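Local coordinates for protein probable alginate O-acetylase AlgJ (Pseudomonas putida, PDB 4O8V) that probably adds acetyl groups to mannuronate residues of alginate in the periplasm, as part of an inner-membrane complex with AlgI and AlgF, at residues A[59-64]-A[273-278]; A[119-124]-A[217-222]; A[130-135]-A[225-230]. All blocks are in the same frame, centred on the assembly; numbering follows the deposited sequence.

Contact 1 of 3, residues A[59-64]-A[273-278]; sequences AIVPAK and EFPERY
Ala59, Val61, Phe274 and Glu276 hydrogen-bond through their backbones where two parallel strands end, with the donors alternating between the two segments. Phe274 N gives to Ala59 O at 2.9 Å, Val61 N to Phe274 O at a longer 3.2 Å, and Glu276 N to Val61 O at 2.9 Å. The carbonyl of Phe274 also takes a CA-H...O contact from Ile60 CA at 3.3 Å.

Past the pairing, a side chain takes over. Glu276 CG lies between its own backbone N and carbonyl carbon (chi1 68°), and the chain then extends toward Ala63 until OE2 accepts from Ala63 N at 2.8 Å, from above the carboxylate plane. Its other oxygen, OE1, forms a salt bridge with Arg66. A leucine here would probably leave Ala63 N without this acceptor and Arg66 without its charged mate.

Apolar contact is lighter: Val61 CG2 meets the aliphatic Glu273 CG at 3.8 Å, and Val61 CB faces Pro275 CB at 4.2 Å.

Strand 55-61 is the outermost strand on this side of the parallel sheet, with strand 269-275 next to it; helix 84-94 packs on Ile60 and Glu276, and helix 218-221 on Glu273 and Pro275.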
loop_
_atom_site.group_PDB
_atom_site.type_symbol
_atom_site.label_atom_id
_atom_site.label_comp_id
_atom_site.label_asym_id
_atom_site.label_seq_id
_atom_site.Cartn_x
_atom_site.Cartn_y
_atom_site.Cartn_z
ATOM N N ALA A 59 -5.133 -1.831 4.329
ATOM C CA ALA A 59 -3.755 -1.611 4.782
ATOM C C ALA A 59 -3.314 -0.214 4.349
ATOM O O ALA A 59 -2.835 -0.009 3.223
ATOM C CB ALA A 59 -2.831 -2.666 4.233
ATOM N N ILE A 60 -3.524 0.756 5.237
ATOM C CA ILE A 60 -3.204 2.155 4.912
ATOM C C ILE A 60 -1.695 2.356 5.095
ATOM O O ILE A 60 -1.204 2.298 6.214
ATOM C CB ILE A 60 -3.988 3.154 5.813
ATOM C CG1 ILE A 60 -5.504 2.978 5.650
ATOM C CG2 ILE A 60 -3.590 4.622 5.482
ATOM C CD1 ILE A 60 -6.292 3.714 6.745
ATOM N N VAL A 61 -0.959 2.562 4.003
ATOM C CA VAL A 61 0.499 2.743 4.112
ATOM C C VAL A 61 0.823 4.200 4.416
ATOM O O VAL A 61 0.418 5.095 3.694
ATOM C CB VAL A 61 1.226 2.332 2.824
ATOM C CG1 VAL A 61 2.764 2.306 3.056
ATOM C CG2 VAL A 61 0.735 0.955 2.371
ATOM N N PRO A 62 1.552 4.446 5.505
ATOM C CA PRO A 62 1.877 5.842 5.800
ATOM C C PRO A 62 2.825 6.426 4.756
ATOM O O PRO A 62 3.584 5.675 4.130
ATOM C CB PRO A 62 2.547 5.762 7.171
ATOM C CG PRO A 62 3.110 4.386 7.247
ATOM C CD PRO A 62 2.092 3.517 6.505
ATOM N N ALA A 63 2.772 7.743 4.576
ATOM C CA ALA A 63 3.644 8.435 3.630
ATOM C C ALA A 63 5.098 8.310 4.072
ATOM O O ALA A 63 5.390 8.338 5.270
ATOM C CB ALA A 63 3.253 9.887 3.523
ATOM N N LYS A 64 6.008 8.194 3.109
ATOM C CA LYS A 64 7.421 8.151 3.456
ATOM C C LYS A 64 7.800 9.449 4.162
ATOM O O LYS A 64 8.593 9.448 5.117
ATOM C CB LYS A 64 8.295 7.939 2.219
ATOM C CG LYS A 64 9.775 7.759 2.571
ATOM C CD LYS A 64 10.590 7.288 1.392
ATOM C CE LYS A 64 11.367 8.410 0.780
ATOM N NZ LYS A 64 12.288 7.916 -0.285
ATOM N N GLU A 273 -4.084 -2.891 0.024
ATOM C CA GLU A 273 -3.000 -1.950 0.302
ATOM C C GLU A 273 -3.280 -0.613 -0.403
ATOM O O GLU A 273 -3.494 -0.551 -1.621
ATOM C CB GLU A 273 -1.664 -2.567 -0.116
ATOM C CG GLU A 273 -0.525 -1.569 -0.214
ATOM C CD GLU A 273 -0.257 -1.129 -1.649
ATOM O OE1 GLU A 273 -0.139 -2.005 -2.547
ATOM O OE2 GLU A 273 -0.133 0.095 -1.882
ATOM N N PHE A 274 -3.320 0.452 0.396
ATOM C CA PHE A 274 -3.839 1.756 -0.015
ATOM C C PHE A 274 -2.968 2.836 0.640
ATOM O O PHE A 274 -3.199 3.212 1.789
ATOM C CB PHE A 274 -5.323 1.892 0.409
ATOM C CG PHE A 274 -6.090 2.981 -0.313
ATOM C CD1 PHE A 274 -5.610 4.286 -0.367
ATOM C CD2 PHE A 274 -7.311 2.691 -0.950
ATOM C CE1 PHE A 274 -6.342 5.291 -1.024
ATOM C CE2 PHE A 274 -8.035 3.684 -1.625
ATOM C CZ PHE A 274 -7.545 4.986 -1.669
ATOM N N PRO A 275 -1.944 3.319 -0.070
ATOM C CA PRO A 275 -1.066 4.325 0.534
ATOM C C PRO A 275 -1.819 5.644 0.813
ATOM O O PRO A 275 -2.684 6.031 0.023
ATOM C CB PRO A 275 0.033 4.526 -0.531
ATOM C CG PRO A 275 0.002 3.232 -1.352
ATOM C CD PRO A 275 -1.493 2.913 -1.411
ATOM N N GLU A 276 -1.501 6.321 1.912
ATOM C CA GLU A 276 -2.322 7.453 2.344
ATOM C C GLU A 276 -2.433 8.587 1.314
ATOM O O GLU A 276 -3.492 9.195 1.187
ATOM C CB GLU A 276 -1.810 8.008 3.681
ATOM C CG GLU A 276 -0.444 8.682 3.619
ATOM C CD GLU A 276 -0.144 9.565 4.829
ATOM O OE1 GLU A 276 -0.588 10.735 4.858
ATOM O OE2 GLU A 276 0.567 9.104 5.740
ATOM N N ARG A 277 -1.369 8.851 0.554
ATOM C CA ARG A 277 -1.355 9.995 -0.349
ATOM C C ARG A 277 -2.390 9.901 -1.472
ATOM O O ARG A 277 -2.685 10.900 -2.111
ATOM C CB ARG A 277 0.037 10.178 -0.971
ATOM C CG ARG A 277 0.388 9.158 -2.077
ATOM C CD ARG A 277 1.852 9.367 -2.501
ATOM N NE ARG A 277 2.268 8.643 -3.704
ATOM C CZ ARG A 277 2.958 7.504 -3.674
ATOM N NH1 ARG A 277 3.258 6.948 -2.507
ATOM N NH2 ARG A 277 3.332 6.913 -4.803
ATOM N N TYR A 278 -2.921 8.705 -1.712
ATOM C CA TYR A 278 -3.913 8.516 -2.776
ATOM C C TYR A 278 -5.324 8.928 -2.374
ATOM O O TYR A 278 -6.189 9.055 -3.234
ATOM C CB TYR A 278 -3.950 7.051 -3.240
ATOM C CG TYR A 278 -2.743 6.633 -4.051
ATOM C CD1 TYR A 278 -2.604 7.018 -5.387
ATOM C CD2 TYR A 278 -1.735 5.869 -3.475
ATOM C CE1 TYR A 278 -1.488 6.643 -6.126
ATOM C CE2 TYR A 278 -0.623 5.493 -4.200
ATOM C CZ TYR A 278 -0.503 5.876 -5.523
ATOM O OH TYR A 278 0.618 5.487 -6.233
#

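Contact 2 of 3, residues A[119-124]-A[217-222]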
loop_
_atom_site.group_PDB
_atom_site.type_symbol
_atom_site.label_atom_id
_atom_site.label_comp_id
_atom_site.label_asym_id
_atom_site.label_seq_id
_atom_site.Cartn_x
_atom_site.Cartn_y
_atom_site.Cartn_z
ATOM N N THR A 119 15.868 6.722 -1.977
ATOM C CA THR A 119 15.644 7.390 -3.257
ATOM C C THR A 119 14.418 6.894 -4.018
ATOM O O THR A 119 14.248 7.183 -5.199
ATOM C CB THR A 119 16.856 7.239 -4.170
ATOM O OG1 THR A 119 16.966 5.877 -4.601
ATOM C CG2 THR A 119 18.142 7.654 -3.423
ATOM N N ASP A 120 13.562 6.152 -3.330
ATOM C CA ASP A 120 12.432 5.476 -3.977
ATOM C C ASP A 120 11.181 5.703 -3.124
ATOM O O ASP A 120 11.296 5.959 -1.928
ATOM C CB ASP A 120 12.771 3.986 -4.128
ATOM C CG ASP A 120 11.743 3.191 -4.955
ATOM O OD1 ASP A 120 10.688 2.815 -4.398
ATOM O OD2 ASP A 120 12.031 2.917 -6.152
ATOM N N THR A 121 9.996 5.638 -3.719
ATOM C CA THR A 121 8.766 5.837 -2.957
ATOM C C THR A 121 8.460 4.680 -2.008
ATOM O O THR A 121 7.696 4.841 -1.056
ATOM C CB THR A 121 7.530 6.007 -3.883
ATOM O OG1 THR A 121 7.357 4.810 -4.643
ATOM C CG2 THR A 121 7.716 7.200 -4.806
ATOM N N HIS A 122 9.029 3.507 -2.266
ATOM C CA HIS A 122 8.500 2.292 -1.640
ATOM C C HIS A 122 9.143 1.890 -0.320
ATOM O O HIS A 122 10.273 2.262 -0.012
ATOM C CB HIS A 122 8.614 1.118 -2.614
ATOM C CG HIS A 122 7.767 1.292 -3.839
ATOM N ND1 HIS A 122 8.282 1.676 -5.058
ATOM C CD2 HIS A 122 6.428 1.168 -4.012
ATOM C CE1 HIS A 122 7.295 1.759 -5.938
ATOM N NE2 HIS A 122 6.158 1.469 -5.326
ATOM N N TRP A 123 8.417 1.096 0.459
ATOM C CA TRP A 123 9.041 0.437 1.588
ATOM C C TRP A 123 10.158 -0.499 1.128
ATOM O O TRP A 123 10.149 -1.018 0.008
ATOM C CB TRP A 123 8.007 -0.339 2.418
ATOM C CG TRP A 123 7.007 -1.172 1.634
ATOM C CD1 TRP A 123 7.172 -1.765 0.402
ATOM C CD2 TRP A 123 5.693 -1.540 2.087
ATOM N NE1 TRP A 123 6.020 -2.471 0.062
ATOM C CE2 TRP A 123 5.104 -2.343 1.078
ATOM C CE3 TRP A 123 4.953 -1.250 3.242
ATOM C CZ2 TRP A 123 3.797 -2.863 1.192
ATOM C CZ3 TRP A 123 3.656 -1.777 3.355
ATOM C CH2 TRP A 123 3.095 -2.562 2.322
ATOM N N THR A 124 11.139 -0.678 2.004
ATOM C CA THR A 124 12.136 -1.727 1.871
ATOM C C THR A 124 11.522 -3.087 2.160
ATOM O O THR A 124 10.436 -3.171 2.740
ATOM C CB THR A 124 13.312 -1.527 2.866
ATOM O OG1 THR A 124 12.823 -1.696 4.206
ATOM C CG2 THR A 124 13.976 -0.132 2.686
ATOM N N THR A 217 -1.162 -1.518 -5.017
ATOM C CA THR A 217 -0.366 -0.747 -5.954
ATOM C C THR A 217 0.976 -1.424 -6.179
ATOM O O THR A 217 1.133 -2.633 -5.949
ATOM C CB THR A 217 -0.102 0.701 -5.435
ATOM O OG1 THR A 217 0.752 0.628 -4.285
ATOM C CG2 THR A 217 -1.411 1.389 -5.043
ATOM N N SER A 218 1.931 -0.648 -6.683
ATOM C CA SER A 218 3.302 -1.136 -6.829
ATOM C C SER A 218 3.914 -1.547 -5.490
ATOM O O SER A 218 4.863 -2.346 -5.474
ATOM C CB SER A 218 4.168 -0.064 -7.513
ATOM O OG SER A 218 4.106 1.170 -6.823
ATOM N N TYR A 219 3.394 -1.038 -4.365
ATOM C CA TYR A 219 3.874 -1.521 -3.047
ATOM C C TYR A 219 3.663 -3.032 -2.941
ATOM O O TYR A 219 4.463 -3.754 -2.316
ATOM C CB TYR A 219 3.171 -0.821 -1.866
ATOM C CG TYR A 219 3.654 0.581 -1.581
ATOM C CD1 TYR A 219 3.114 1.662 -2.272
ATOM C CD2 TYR A 219 4.663 0.832 -0.629
ATOM C CE1 TYR A 219 3.545 2.964 -2.031
ATOM C CE2 TYR A 219 5.103 2.156 -0.371
ATOM C CZ TYR A 219 4.537 3.206 -1.076
ATOM O OH TYR A 219 4.961 4.499 -0.861
ATOM N N SER A 220 2.605 -3.514 -3.594
ATOM C CA SER A 220 2.225 -4.931 -3.529
ATOM C C SER A 220 2.564 -5.698 -4.790
ATOM O O SER A 220 2.753 -6.907 -4.738
ATOM C CB SER A 220 0.710 -5.076 -3.282
ATOM O OG SER A 220 0.347 -4.582 -2.009
ATOM N N ALA A 221 2.584 -5.014 -5.935
ATOM C CA ALA A 221 2.810 -5.705 -7.199
ATOM C C ALA A 221 4.272 -5.986 -7.470
ATOM O O ALA A 221 4.598 -6.911 -8.195
ATOM C CB ALA A 221 2.221 -4.893 -8.379
ATOM N N ASN A 222 5.153 -5.164 -6.925
ATOM C CA ASN A 222 6.575 -5.264 -7.244
ATOM C C ASN A 222 7.263 -6.332 -6.364
ATOM O O ASN A 222 7.325 -6.179 -5.147
ATOM C CB ASN A 222 7.243 -3.873 -7.057
ATOM C CG ASN A 222 8.645 -3.822 -7.606
ATOM O OD1 ASN A 222 9.348 -4.831 -7.608
ATOM N ND2 ASN A 222 9.065 -2.635 -8.087
#
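A probable Ser-His-Asp catalytic triad, as in SGNH hydrolases, is assembled across this contact, with Asp120, His122 and Ser218 as the active-site residues by similarity to relatives. His122 NE2 and Ser218 OG, the probable proton acceptor and nucleophile, lie 2.6 Å apart in a hydrogen bond whose direction is not fixed, and OG sits in the plane of the imidazole. On the other side of that ring, ND1 gives to Asp120 OD1 at 2.7 Å through the syn lone pair. The anti lone pair of the same oxygen takes the backbone N of His122 at 2.8 Å, closing an Asx turn. Two bonds from one residue thus fix the carboxylate oxygen against His122, while Asp120 OD2 accepts from Asp165 N.

Tyr219 wedges between His122 and Trp123. The imidazole points its CD2 edge over the centre of the phenol face, a T-shaped pair with planes at 69°. In turn the Tyr219 edge points at the five-membered ring of Trp123 with planes at 88°, CD2 lying 3.6 Å from Trp123 CE2. Trp225 stacks on His122 as well.

The tyrosine is placed by chi1 -77°, which sets CG anti to its carbonyl carbon, and its backbone N is capped by Thr217 OG1. The indole is tied to the same residue in its own ring plane: Trp123 NE1 donates to Tyr219 O at 3.1 Å.

Contact 3 of 3, residues A[130-135]-A[225-230]; sequences VAAQAL and WNFLGA
Phe227 and Ala230 of helix 227-235 pack on Ala131, Ala132 and Leu135 of helix 125-141, a helix-to-helix contact in the SGNH hydrolase-like domain that holds no hydrogen bond across it. The helices come close through small residues: Ala132 CB lies 3.7 Å from Ala230 CB and 3.6 Å from Ala230 C, so the methyl rests against backbone as well as side chain. The CA atoms of these two alanines are 5.8 Å apart, the shortest such spacing between the segments.

Beside this point Phe227 reaches across, its ring edge turned to Ala132 N, which lies near the ring plane. Phe227 CE1 also contacts Ala132 CB at 3.9 Å and Ala131 CB at 4.2 Å. The reach follows from the first torsion, which sets CG anti to the Phe227 backbone N (chi1 -173°).

Farther out, Trp123 touches Ala131 and meets the Phe227 ring with planes at about 45°, joining this packing to the loop that carries His122. Leu135 leans on Val57 and Ala59 of strand 55-61, which ties helix 125-141 to the edge of the parallel sheet. The Leu135 and Phe227 side chains cross at about a right angle, Leu135 CD1 meeting Phe227 CZ in the ring plane at 3.7 Å.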
loop_
_atom_site.group_PDB
_atom_site.type_symbol
_atom_site.label_atom_id
_atom_site.label_comp_id
_atom_site.label_asym_id
_atom_site.label_seq_id
_atom_site.Cartn_x
_atom_site.Cartn_y
_atom_site.Cartn_z
ATOM N N VAL A 130 7.516 -5.879 8.205
ATOM C CA VAL A 130 6.922 -5.314 9.410
ATOM C C VAL A 130 5.421 -5.068 9.213
ATOM O O VAL A 130 4.602 -5.450 10.072
ATOM C CB VAL A 130 7.636 -4.003 9.813
ATOM C CG1 VAL A 130 6.873 -3.290 10.921
ATOM C CG2 VAL A 130 9.056 -4.317 10.247
ATOM N N ALA A 131 5.061 -4.486 8.068
ATOM C CA ALA A 131 3.647 -4.244 7.742
ATOM C C ALA A 131 2.885 -5.569 7.663
ATOM O O ALA A 131 1.806 -5.720 8.263
ATOM C CB ALA A 131 3.513 -3.450 6.428
ATOM N N ALA A 132 3.437 -6.550 6.958
ATOM C CA ALA A 132 2.786 -7.868 6.886
ATOM C C ALA A 132 2.601 -8.497 8.261
ATOM O O ALA A 132 1.572 -9.133 8.531
ATOM C CB ALA A 132 3.577 -8.815 5.990
ATOM N N GLN A 133 3.584 -8.345 9.142
ATOM C CA GLN A 133 3.435 -8.923 10.457
ATOM C C GLN A 133 2.331 -8.236 11.262
ATOM O O GLN A 133 1.597 -8.913 12.004
ATOM C CB GLN A 133 4.768 -8.892 11.233
ATOM C CG GLN A 133 5.660 -10.055 10.854
ATOM C CD GLN A 133 7.103 -9.876 11.270
ATOM O OE1 GLN A 133 7.559 -8.758 11.518
ATOM N NE2 GLN A 133 7.838 -10.979 11.325
ATOM N N ALA A 134 2.244 -6.912 11.163
ATOM C CA ALA A 134 1.191 -6.176 11.851
ATOM C C ALA A 134 -0.176 -6.618 11.329
ATOM O O ALA A 134 -1.115 -6.789 12.099
ATOM C CB ALA A 134 1.351 -4.662 11.662
ATOM N N LEU A 135 -0.285 -6.758 10.016
ATOM C CA LEU A 135 -1.554 -7.169 9.431
ATOM C C LEU A 135 -1.915 -8.597 9.881
ATOM O O LEU A 135 -3.062 -8.875 10.247
ATOM C CB LEU A 135 -1.496 -7.043 7.895
ATOM C CG LEU A 135 -1.408 -5.623 7.344
ATOM C CD1 LEU A 135 -0.998 -5.625 5.856
ATOM C CD2 LEU A 135 -2.755 -4.919 7.529
ATOM N N TRP A 225 9.866 -5.824 -3.098
ATOM C CA TRP A 225 9.558 -5.539 -1.690
ATOM C C TRP A 225 9.055 -6.806 -0.982
ATOM O O TRP A 225 8.914 -6.813 0.237
ATOM C CB TRP A 225 8.539 -4.390 -1.562
ATOM C CG TRP A 225 8.669 -3.356 -2.675
ATOM C CD1 TRP A 225 7.662 -2.847 -3.467
ATOM C CD2 TRP A 225 9.888 -2.743 -3.134
ATOM N NE1 TRP A 225 8.191 -1.937 -4.378
ATOM C CE2 TRP A 225 9.550 -1.876 -4.204
ATOM C CE3 TRP A 225 11.234 -2.852 -2.753
ATOM C CZ2 TRP A 225 10.510 -1.128 -4.891
ATOM C CZ3 TRP A 225 12.182 -2.108 -3.434
ATOM C CH2 TRP A 225 11.821 -1.263 -4.496
ATOM N N ASN A 226 8.810 -7.855 -1.769
ATOM C CA ASN A 226 8.359 -9.171 -1.284
ATOM C C ASN A 226 7.181 -9.086 -0.315
ATOM O O ASN A 226 7.109 -9.863 0.643
ATOM C CB ASN A 226 9.516 -9.936 -0.599
ATOM C CG ASN A 226 9.261 -11.449 -0.528
ATOM O OD1 ASN A 226 8.794 -12.055 -1.492
ATOM N ND2 ASN A 226 9.529 -12.052 0.630
ATOM N N PHE A 227 6.265 -8.141 -0.539
ATOM C CA PHE A 227 5.129 -7.998 0.367
ATOM C C PHE A 227 4.211 -9.226 0.305
ATOM O O PHE A 227 3.717 -9.683 1.347
ATOM C CB PHE A 227 4.347 -6.727 0.052
ATOM C CG PHE A 227 3.263 -6.403 1.048
ATOM C CD1 PHE A 227 3.499 -6.471 2.411
ATOM C CD2 PHE A 227 1.993 -6.015 0.602
ATOM C CE1 PHE A 227 2.504 -6.147 3.314
ATOM C CE2 PHE A 227 0.999 -5.680 1.504
ATOM C CZ PHE A 227 1.244 -5.756 2.856
ATOM N N LEU A 228 3.987 -9.758 -0.898
ATOM C CA LEU A 228 3.196 -10.991 -1.022
ATOM C C LEU A 228 3.783 -12.129 -0.179
ATOM O O LEU A 228 3.072 -12.815 0.565
ATOM C CB LEU A 228 3.107 -11.446 -2.482
ATOM C CG LEU A 228 2.261 -12.699 -2.719
ATOM C CD1 LEU A 228 0.838 -12.412 -2.324
ATOM C CD2 LEU A 228 2.341 -13.071 -4.173
ATOM N N GLY A 229 5.086 -12.343 -0.325
ATOM C CA GLY A 229 5.732 -13.436 0.381
ATOM C C GLY A 229 5.665 -13.193 1.878
ATOM O O GLY A 229 5.430 -14.126 2.653
ATOM N N ALA A 230 5.867 -11.938 2.276
ATOM C CA ALA A 230 5.879 -11.597 3.701
ATOM C C ALA A 230 4.499 -11.891 4.319
ATOM O O ALA A 230 4.397 -12.395 5.439
ATOM C CB ALA A 230 6.273 -10.144 3.902
#

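In the fold
All three contacts are mainly buried; contact 1, centred about 5 Å from the chain centre, is the deepest, and in contact 2 Thr121 and Ser218 are partly exposed. Their chemistry changes with place: backbone pairing between strands in contact 1, polar side chains and rings between a loop and a short helix in contact 2, purely apolar packing of helices in contact 3. Glu273 joins the first two, with OE2 2.6 Å from Thr217 OG1 and OE1 2.7 Å from Ser220 OG, probable hydrogen bonds. Between contacts 2 and 3, Ser220 OG packs against Phe227 CD2 at 3.4 Å. Contacts 2 and 3 cross along the chain, both nested in the loop that contact 1 closes.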